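Local coordinates for dihydropyrimidinase (Brevibacillus agri, PDB 3SFW), which catalyses the hydrolytic ring opening of cyclic dihydropyrimidines such as 5,6-dihydrouracil at a two-zinc centre, at residues 66-71 with 334-339; 99-104 with 138-143; 281-286 with 319-324. One frame throughout, in Å; residues are numbered along the deposited sequence.

In the fold
Starting from the N terminus, the chain builds its small mixed sheet first and then enters the zinc-binding barrel along strand 49-59. The hairpin that follows opens contact 1, which closes only at 334-339 and so brackets most of the barrel. The other two contacts fall within that span. Contact 2 closes a short loop, joining the start of helix 101-112 to the end of helix 131-142 across strand 119-124. Contact 3 comes later, after contact 2 is complete, and ties the turn 281-286 to helix 321-325. Contacts 1 and 3 touch each other, with centres 9 Å apart, whereas contact 2 lies away from both.

Contact 1 (66-71 with 334-339); sequences GGTVTS and KIPNGG
Gly66 and Pro336 bring the two backbones together, their CA atoms only 4.0 Å apart, and from there the chains diverge without a direct hydrogen bond between them. Gly66 and Gly67 form the two-residue turn of the hairpin that pairs strand 64-65 with strand 68-69; both have positive phi, as in a type I' turn. At Gly66 the missing side chain matters twice over, because a CB there would also run straight into CB of Pro336. Instead the proline ring lies against bare backbone, with its CB 3.8 Å from Gly66 O. Thr68 reaches the same ring with its methyl branch, Thr68 CG2 standing 4.0 Å from Pro336 CB as the two side chains pass at a slant. Its OG1 lies anti to the backbone N (chi1 -178°), which sends the hydroxyl elsewhere, to the side-chain NE2 of Gln324, and leaves CG2 for the proline. One water bridges the polar side of the contact: it donates to Gly66 O at 2.8 Å and to Lys334 O at 2.6 Å, and so gives both oxygens a shared donor, since two acceptors cannot bond each other. Beyond the proline, Asn337 folds its amide back on its own chain, ND2 giving a weak bond to Ile335 O at 2.9 Å, while OD1 is bonded to Ser288 OG. The hairpin stands near the active site, residue Gly66 lying about 13 Å from a bound zinc ion, and probably corresponds to the first stereochemistry gate loop of related hydantoinases. With a small apolar touch, a shared water and no direct bond, the chemistry suggests that 66-71 rests on 334-339 rather than being locked to it, its firmer polar ties running to Gln324 and to the chain around His60 and Met63.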
loop_
_atom_site.group_PDB
_atom_site.type_symbol
_atom_site.label_atom_id
_atom_site.label_comp_id
_atom_site.label_asym_id
_atom_site.label_seq_id
_atom_site.Cartn_x
_atom_site.Cartn_y
_atom_site.Cartn_z
ATOM N N GLY A 66 15.417 -4.524 -35.028
ATOM C CA GLY A 66 16.800 -4.612 -34.544
ATOM C C GLY A 66 17.786 -4.571 -35.699
ATOM O O GLY A 66 18.883 -5.098 -35.593
ATOM N N GLY A 67 17.366 -3.991 -36.829
ATOM C CA GLY A 67 18.200 -3.929 -38.042
ATOM C C GLY A 67 18.220 -5.211 -38.840
ATOM O O GLY A 67 19.085 -5.405 -39.712
ATOM N N THR A 68 17.285 -6.127 -38.541
ATOM C CA THR A 68 17.311 -7.453 -39.211
ATOM C C THR A 68 15.900 -8.037 -39.161
ATOM O O THR A 68 14.930 -7.259 -39.120
ATOM C CB THR A 68 18.461 -8.378 -38.670
ATOM O OG1 THR A 68 18.479 -9.632 -39.373
ATOM C CG2 THR A 68 18.376 -8.579 -37.137
ATOM N N VAL A 69 15.760 -9.347 -39.295
ATOM C CA VAL A 69 14.407 -9.979 -39.279
ATOM C C VAL A 69 14.477 -11.182 -38.360
ATOM O O VAL A 69 15.451 -11.911 -38.408
ATOM C CB VAL A 69 13.973 -10.417 -40.673
ATOM C CG1 VAL A 69 12.607 -11.149 -40.649
ATOM C CG2 VAL A 69 13.896 -9.198 -41.588
ATOM N N THR A 70 13.437 -11.438 -37.544
ATOM C CA THR A 70 13.545 -12.583 -36.625
ATOM C C THR A 70 13.724 -13.876 -37.398
ATOM O O THR A 70 13.190 -14.049 -38.530
ATOM C CB THR A 70 12.364 -12.692 -35.611
ATOM O OG1 THR A 70 11.105 -12.797 -36.329
ATOM C CG2 THR A 70 12.327 -11.518 -34.732
ATOM N N SER A 71 14.421 -14.837 -36.782
ATOM C CA SER A 71 14.935 -15.933 -37.558
ATOM C C SER A 71 13.947 -17.058 -37.757
ATOM O O SER A 71 14.173 -17.892 -38.595
ATOM C CB SER A 71 16.239 -16.492 -36.965
ATOM O OG SER A 71 15.988 -17.085 -35.721
ATOM N N LYS A 334 22.715 -1.895 -30.369
ATOM C CA LYS A 334 22.482 -2.476 -31.685
ATOM C C LYS A 334 22.311 -3.979 -31.677
ATOM O O LYS A 334 22.241 -4.605 -32.734
ATOM C CB LYS A 334 23.591 -2.074 -32.666
ATOM C CG LYS A 334 23.599 -0.550 -32.889
ATOM C CD LYS A 334 24.590 -0.151 -33.988
ATOM C CE LYS A 334 24.499 1.364 -34.218
ATOM N NZ LYS A 334 25.817 1.872 -34.702
ATOM N N ILE A 335 22.271 -4.584 -30.497
ATOM C CA ILE A 335 21.993 -6.038 -30.427
ATOM C C ILE A 335 20.462 -6.165 -30.643
ATOM O O ILE A 335 19.714 -5.498 -29.959
ATOM C CB ILE A 335 22.304 -6.650 -29.011
ATOM C CG1 ILE A 335 23.789 -6.468 -28.592
ATOM C CG2 ILE A 335 21.954 -8.106 -29.014
ATOM C CD1 ILE A 335 24.057 -6.837 -27.107
ATOM N N PRO A 336 20.039 -6.892 -31.701
ATOM C CA PRO A 336 18.599 -7.027 -31.908
ATOM C C PRO A 336 17.977 -7.688 -30.668
ATOM O O PRO A 336 18.526 -8.651 -30.129
ATOM C CB PRO A 336 18.492 -7.921 -33.151
ATOM C CG PRO A 336 19.902 -8.590 -33.298
ATOM C CD PRO A 336 20.830 -7.544 -32.775
ATOM N N ASN A 337 16.942 -7.063 -30.122
ATOM C CA ASN A 337 16.381 -7.495 -28.809
ATOM C C ASN A 337 15.379 -8.644 -29.019
ATOM O O ASN A 337 14.468 -8.537 -29.849
ATOM C CB ASN A 337 15.575 -6.359 -28.153
ATOM C CG ASN A 337 16.417 -5.237 -27.574
ATOM O OD1 ASN A 337 15.872 -4.427 -26.852
ATOM N ND2 ASN A 337 17.703 -5.122 -27.952
ATOM N N GLY A 338 15.529 -9.729 -28.279
ATOM C CA GLY A 338 14.567 -10.854 -28.361
ATOM C C GLY A 338 15.200 -12.184 -28.059
ATOM O O GLY A 338 16.381 -12.423 -28.367
ATOM N N GLY A 339 14.408 -13.096 -27.501
ATOM C CA GLY A 339 14.909 -14.469 -27.241
ATOM C C GLY A 339 14.129 -15.582 -27.928
ATOM O O GLY A 339 12.992 -15.349 -28.386
HETATM O O HOH W 1 21.189 -3.714 -34.952
#

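Contact 2 (99-104 with 138-143); sequences ESLHSA and ESVVNN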
loop_
_atom_site.group_PDB
_atom_site.type_symbol
_atom_site.label_atom_id
_atom_site.label_comp_id
_atom_site.label_asym_id
_atom_site.label_seq_id
_atom_site.Cartn_x
_atom_site.Cartn_y
_atom_site.Cartn_z
ATOM N N GLU A 99 0.855 4.791 -42.765
ATOM C CA GLU A 99 0.410 3.593 -43.505
ATOM C C GLU A 99 -0.961 3.154 -42.938
ATOM O O GLU A 99 -1.185 3.242 -41.726
ATOM C CB GLU A 99 1.449 2.465 -43.334
ATOM C CG GLU A 99 1.066 1.137 -43.999
ATOM C CD GLU A 99 1.669 -0.136 -43.316
ATOM O OE1 GLU A 99 2.031 -0.084 -42.099
ATOM O OE2 GLU A 99 1.677 -1.211 -43.991
ATOM N N SER A 100 -1.893 2.743 -43.791
ATOM C CA SER A 100 -3.185 2.280 -43.246
ATOM C C SER A 100 -2.966 1.057 -42.365
ATOM O O SER A 100 -2.048 0.250 -42.602
ATOM C CB SER A 100 -4.172 1.965 -44.334
ATOM O OG SER A 100 -3.948 0.695 -44.903
ATOM N N LEU A 101 -3.833 0.894 -41.380
ATOM C CA LEU A 101 -3.821 -0.318 -40.551
ATOM C C LEU A 101 -4.102 -1.527 -41.427
ATOM O O LEU A 101 -3.564 -2.593 -41.201
ATOM C CB LEU A 101 -4.901 -0.222 -39.463
ATOM C CG LEU A 101 -4.797 0.970 -38.495
ATOM C CD1 LEU A 101 -5.943 0.925 -37.499
ATOM C CD2 LEU A 101 -3.425 0.948 -37.758
ATOM N N HIS A 102 -5.023 -1.393 -42.394
ATOM C CA HIS A 102 -5.415 -2.550 -43.170
ATOM C C HIS A 102 -4.309 -3.063 -44.068
ATOM O O HIS A 102 -4.258 -4.243 -44.339
ATOM C CB HIS A 102 -6.684 -2.285 -44.016
ATOM C CG HIS A 102 -7.965 -2.223 -43.204
ATOM N ND1 HIS A 102 -8.866 -3.270 -43.122
ATOM C CD2 HIS A 102 -8.437 -1.258 -42.376
ATOM C CE1 HIS A 102 -9.885 -2.912 -42.346
ATOM N NE2 HIS A 102 -9.675 -1.672 -41.934
ATOM N N SER A 103 -3.426 -2.172 -44.523
ATOM C CA SER A 103 -2.299 -2.614 -45.337
ATOM C C SER A 103 -1.350 -3.461 -44.502
ATOM O O SER A 103 -0.821 -4.419 -44.975
ATOM C CB SER A 103 -1.556 -1.447 -46.009
ATOM O OG SER A 103 -1.010 -0.564 -45.050
ATOM N N ALA A 104 -1.157 -3.088 -43.252
ATOM C CA ALA A 104 -0.235 -3.868 -42.379
ATOM C C ALA A 104 -0.868 -5.234 -42.132
ATOM O O ALA A 104 -0.182 -6.273 -42.176
ATOM C CB ALA A 104 -0.002 -3.101 -41.053
ATOM N N GLU A 138 -12.706 0.399 -36.409
ATOM C CA GLU A 138 -14.016 -0.263 -36.357
ATOM C C GLU A 138 -14.095 -1.553 -37.162
ATOM O O GLU A 138 -14.437 -2.628 -36.629
ATOM C CB GLU A 138 -15.165 0.700 -36.726
ATOM C CG GLU A 138 -16.523 0.045 -36.506
ATOM C CD GLU A 138 -17.667 1.005 -36.783
ATOM O OE1 GLU A 138 -17.624 1.699 -37.827
ATOM O OE2 GLU A 138 -18.550 1.120 -35.918
ATOM N N SER A 139 -13.653 -1.515 -38.420
ATOM C CA SER A 139 -13.669 -2.768 -39.197
ATOM C C SER A 139 -12.540 -3.674 -38.788
ATOM O O SER A 139 -12.639 -4.885 -38.938
ATOM C CB SER A 139 -13.612 -2.471 -40.697
ATOM O OG SER A 139 -12.395 -1.829 -41.018
ATOM N N VAL A 140 -11.458 -3.106 -38.269
ATOM C CA VAL A 140 -10.383 -3.985 -37.744
ATOM C C VAL A 140 -10.953 -4.904 -36.671
ATOM O O VAL A 140 -10.740 -6.141 -36.705
ATOM C CB VAL A 140 -9.181 -3.169 -37.169
ATOM C CG1 VAL A 140 -8.175 -4.125 -36.393
ATOM C CG2 VAL A 140 -8.416 -2.442 -38.326
ATOM N N VAL A 141 -11.644 -4.306 -35.689
ATOM C CA VAL A 141 -12.176 -5.071 -34.566
ATOM C C VAL A 141 -13.336 -5.983 -34.991
ATOM O O VAL A 141 -13.344 -7.200 -34.714
ATOM C CB VAL A 141 -12.598 -4.118 -33.428
ATOM C CG1 VAL A 141 -13.393 -4.869 -32.336
ATOM C CG2 VAL A 141 -11.380 -3.367 -32.866
ATOM N N ASN A 142 -14.286 -5.418 -35.744
ATOM C CA ASN A 142 -15.540 -6.140 -36.023
ATOM C C ASN A 142 -15.446 -7.147 -37.168
ATOM O O ASN A 142 -16.126 -8.178 -37.132
ATOM C CB ASN A 142 -16.667 -5.153 -36.370
ATOM C CG ASN A 142 -17.132 -4.357 -35.160
ATOM O OD1 ASN A 142 -16.990 -4.802 -33.999
ATOM N ND2 ASN A 142 -17.687 -3.171 -35.413
ATOM N N ASN A 143 -14.596 -6.844 -38.161
ATOM C CA ASN A 143 -14.562 -7.612 -39.428
ATOM C C ASN A 143 -13.277 -8.418 -39.541
ATOM O O ASN A 143 -13.306 -9.552 -39.978
ATOM C CB ASN A 143 -14.719 -6.687 -40.633
ATOM C CG ASN A 143 -16.080 -6.015 -40.665
ATOM O OD1 ASN A 143 -16.988 -6.416 -39.928
ATOM N ND2 ASN A 143 -16.195 -4.910 -41.434
#
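Ser139 OG is gripped by two groups, both weakly: it accepts from His102 NE2 across the contact, at 2.9 Å, and also bonds to Glu136 O one turn back in its own helix. The hydroxyl oxygen lies in the plane of the imidazole, at its edge, but it faces the bond between NE2 and CE1 rather than NE2 alone, and is 3.0 Å from His102 CE1. That offset bends the N-H...O angle to 121°. CG of His102 stands anti to the carbonyl carbon (chi1 -73°), which swings the ring out from helix 101-112 to the serine. Next to the polar pair, Val140 CG2 approaches His102 NE2 obliquely at 3.9 Å and meets Leu101 CD1 at 4.3 Å. The two helices are successive outer helices of the amidohydrolase TIM barrel, with strand 119-124 between them in sequence; Leu124 of that strand touches both Leu101 and Val140. Replacing His102 by an alanine is likely to leave Ser139 OG without its donor across the contact and the flank of Val140 uncovered. The start of helix 101-112 is secured separately. Ser100, at the N-cap, accepts from Ser103 N through its OG at 2.9 Å, and the carboxylate of Glu136, from helix 131-142, takes the backbone N-H groups of Leu101 and His102, one on each oxygen.

Contact 3 (281-286 with 319-324); sequences EGAKYV and FNFSGQ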
loop_
_atom_site.group_PDB
_atom_site.type_symbol
_atom_site.label_atom_id
_atom_site.label_comp_id
_atom_site.label_asym_id
_atom_site.label_seq_id
_atom_site.Cartn_x
_atom_site.Cartn_y
_atom_site.Cartn_z
ATOM N N GLU A 281 28.710 -13.704 -24.876
ATOM C CA GLU A 281 27.615 -14.693 -24.682
ATOM C C GLU A 281 26.381 -14.041 -24.073
ATOM O O GLU A 281 25.236 -14.485 -24.324
ATOM C CB GLU A 281 28.031 -15.887 -23.805
ATOM C CG GLU A 281 28.948 -16.865 -24.492
ATOM C CD GLU A 281 28.224 -17.862 -25.406
ATOM O OE1 GLU A 281 27.278 -18.549 -24.967
ATOM O OE2 GLU A 281 28.724 -18.068 -26.526
ATOM N N GLY A 282 26.618 -12.962 -23.334
ATOM C CA GLY A 282 25.554 -12.172 -22.704
ATOM C C GLY A 282 24.517 -11.689 -23.736
ATOM O O GLY A 282 23.350 -11.477 -23.374
ATOM N N ALA A 283 24.950 -11.481 -24.987
ATOM C CA ALA A 283 24.035 -10.953 -26.042
ATOM C C ALA A 283 22.905 -11.942 -26.338
ATOM O O ALA A 283 21.820 -11.545 -26.798
ATOM C CB ALA A 283 24.785 -10.635 -27.319
ATOM N N LYS A 284 23.146 -13.218 -26.070
ATOM C CA LYS A 284 22.072 -14.235 -26.181
ATOM C C LYS A 284 20.850 -13.915 -25.300
ATOM O O LYS A 284 19.732 -14.389 -25.592
ATOM C CB LYS A 284 22.610 -15.586 -25.774
ATOM C CG LYS A 284 23.588 -16.184 -26.800
ATOM C CD LYS A 284 24.140 -17.530 -26.292
ATOM C CE LYS A 284 24.904 -18.255 -27.388
ATOM N NZ LYS A 284 25.526 -19.552 -26.898
ATOM N N TYR A 285 21.082 -13.168 -24.220
ATOM C CA TYR A 285 20.026 -12.911 -23.218
ATOM C C TYR A 285 19.510 -11.489 -23.281
ATOM O O TYR A 285 18.828 -11.033 -22.352
ATOM C CB TYR A 285 20.561 -13.205 -21.785
ATOM C CG TYR A 285 20.929 -14.654 -21.648
ATOM C CD1 TYR A 285 19.959 -15.593 -21.289
ATOM C CD2 TYR A 285 22.212 -15.120 -22.034
ATOM C CE1 TYR A 285 20.251 -16.962 -21.265
ATOM C CE2 TYR A 285 22.522 -16.490 -21.978
ATOM C CZ TYR A 285 21.516 -17.406 -21.601
ATOM O OH TYR A 285 21.749 -18.776 -21.582
ATOM N N VAL A 286 19.838 -10.783 -24.366
ATOM C CA VAL A 286 19.394 -9.386 -24.526
ATOM C C VAL A 286 17.979 -9.366 -25.172
ATOM O O VAL A 286 17.783 -9.896 -26.239
ATOM C CB VAL A 286 20.397 -8.595 -25.430
ATOM C CG1 VAL A 286 19.751 -7.267 -25.946
ATOM C CG2 VAL A 286 21.665 -8.308 -24.615
ATOM N N PHE A 319 16.797 -14.231 -32.695
ATOM C CA PHE A 319 17.869 -13.827 -33.617
ATOM C C PHE A 319 19.042 -14.744 -33.339
ATOM O O PHE A 319 19.394 -14.979 -32.168
ATOM C CB PHE A 319 18.285 -12.391 -33.311
ATOM C CG PHE A 319 17.180 -11.383 -33.494
ATOM C CD1 PHE A 319 16.857 -10.913 -34.772
ATOM C CD2 PHE A 319 16.448 -10.913 -32.391
ATOM C CE1 PHE A 319 15.795 -10.006 -34.959
ATOM C CE2 PHE A 319 15.394 -9.958 -32.560
ATOM C CZ PHE A 319 15.106 -9.471 -33.848
ATOM N N ASN A 320 19.667 -15.250 -34.394
ATOM C CA ASN A 320 20.876 -16.030 -34.218
ATOM C C ASN A 320 21.952 -15.253 -33.459
ATOM O O ASN A 320 22.137 -14.048 -33.635
ATOM C CB ASN A 320 21.431 -16.451 -35.585
ATOM C CG ASN A 320 20.551 -17.429 -36.268
ATOM O OD1 ASN A 320 20.448 -18.572 -35.844
ATOM N ND2 ASN A 320 19.845 -16.974 -37.316
ATOM N N PHE A 321 22.715 -15.984 -32.666
ATOM C CA PHE A 321 23.868 -15.426 -31.994
ATOM C C PHE A 321 24.903 -15.006 -33.040
ATOM O O PHE A 321 25.400 -13.876 -33.007
ATOM C CB PHE A 321 24.490 -16.486 -31.105
ATOM C CG PHE A 321 25.657 -15.961 -30.286
ATOM C CD1 PHE A 321 25.533 -14.808 -29.539
ATOM C CD2 PHE A 321 26.878 -16.626 -30.291
ATOM C CE1 PHE A 321 26.591 -14.330 -28.764
ATOM C CE2 PHE A 321 27.932 -16.162 -29.502
ATOM C CZ PHE A 321 27.786 -15.019 -28.748
ATOM N N SER A 322 25.184 -15.902 -33.975
ATOM C CA SER A 322 26.105 -15.564 -35.064
ATOM C C SER A 322 25.414 -14.645 -36.082
ATOM O O SER A 322 24.268 -14.913 -36.547
ATOM C CB SER A 322 26.628 -16.830 -35.750
ATOM O OG SER A 322 27.356 -16.499 -36.915
ATOM N N GLY A 323 26.082 -13.554 -36.419
ATOM C CA GLY A 323 25.563 -12.667 -37.439
ATOM C C GLY A 323 24.589 -11.647 -36.867
ATOM O O GLY A 323 24.846 -10.430 -36.924
ATOM N N GLN A 324 23.465 -12.129 -36.304
ATOM C CA GLN A 324 22.403 -11.227 -35.957
ATOM C C GLN A 324 22.667 -10.581 -34.607
ATOM O O GLN A 324 22.727 -9.371 -34.517
ATOM C CB GLN A 324 21.036 -11.956 -35.970
ATOM C CG GLN A 324 20.619 -12.315 -37.392
ATOM C CD GLN A 324 19.257 -12.944 -37.430
ATOM O OE1 GLN A 324 19.060 -14.051 -36.909
ATOM N NE2 GLN A 324 18.301 -12.251 -38.038
#
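Of the residues in 319-324 it is Phe321 that meets Glu281, Ala283 and Lys284. Phe319, ahead of it, turns its ring toward Thr70, with Gln324 NE2 at the ring's edge. Asn320 comes next: its backbone N donates to Gln324 OE1 at 2.9 Å, and its ND2 adds a weak bond to the same oxygen, so one side-chain carbonyl draws the start and end of the turn together. Phe321 then points at the other segment, CG anti to its backbone N (chi1 -176°). Lys284 crosses one face of the ring at about a right angle, CE 3.9 Å from the ring centroid in a CH-pi contact, while its CG lies 3.6 Å from Phe321 CD1. The ammonium is farther off, NZ being 5.0 Å from the centroid, a cation-pi contact on the same face. That charge has a nearer mate in its own segment, for Lys284 NZ forms a salt bridge to Glu281 OE1 at 2.8 Å, on the syn side of the carboxylate but 28° out of its plane. The other oxygen, Glu281 OE2, comes within 3.6 Å of Phe321 CE2, with carboxylate and ring planes 62° apart. Ala283 CB fills in at the ring edge, 4.4 Å from Phe321 CE1. Past the ring, the carboxylate of Asp414 receives the backbone N-H groups of Phe321 and Ser322, and Gly323 adopts backbone angles at which a CB would collide with the carbonyl O of Ser322. The contact thus sets the 3-10 turn 281-284, lying between helices 265-269 and 295-305, against the weakly bonded helical turn around 321-325, which the chain reaches after barrel strand 311-312 and the zinc ligand Asp315.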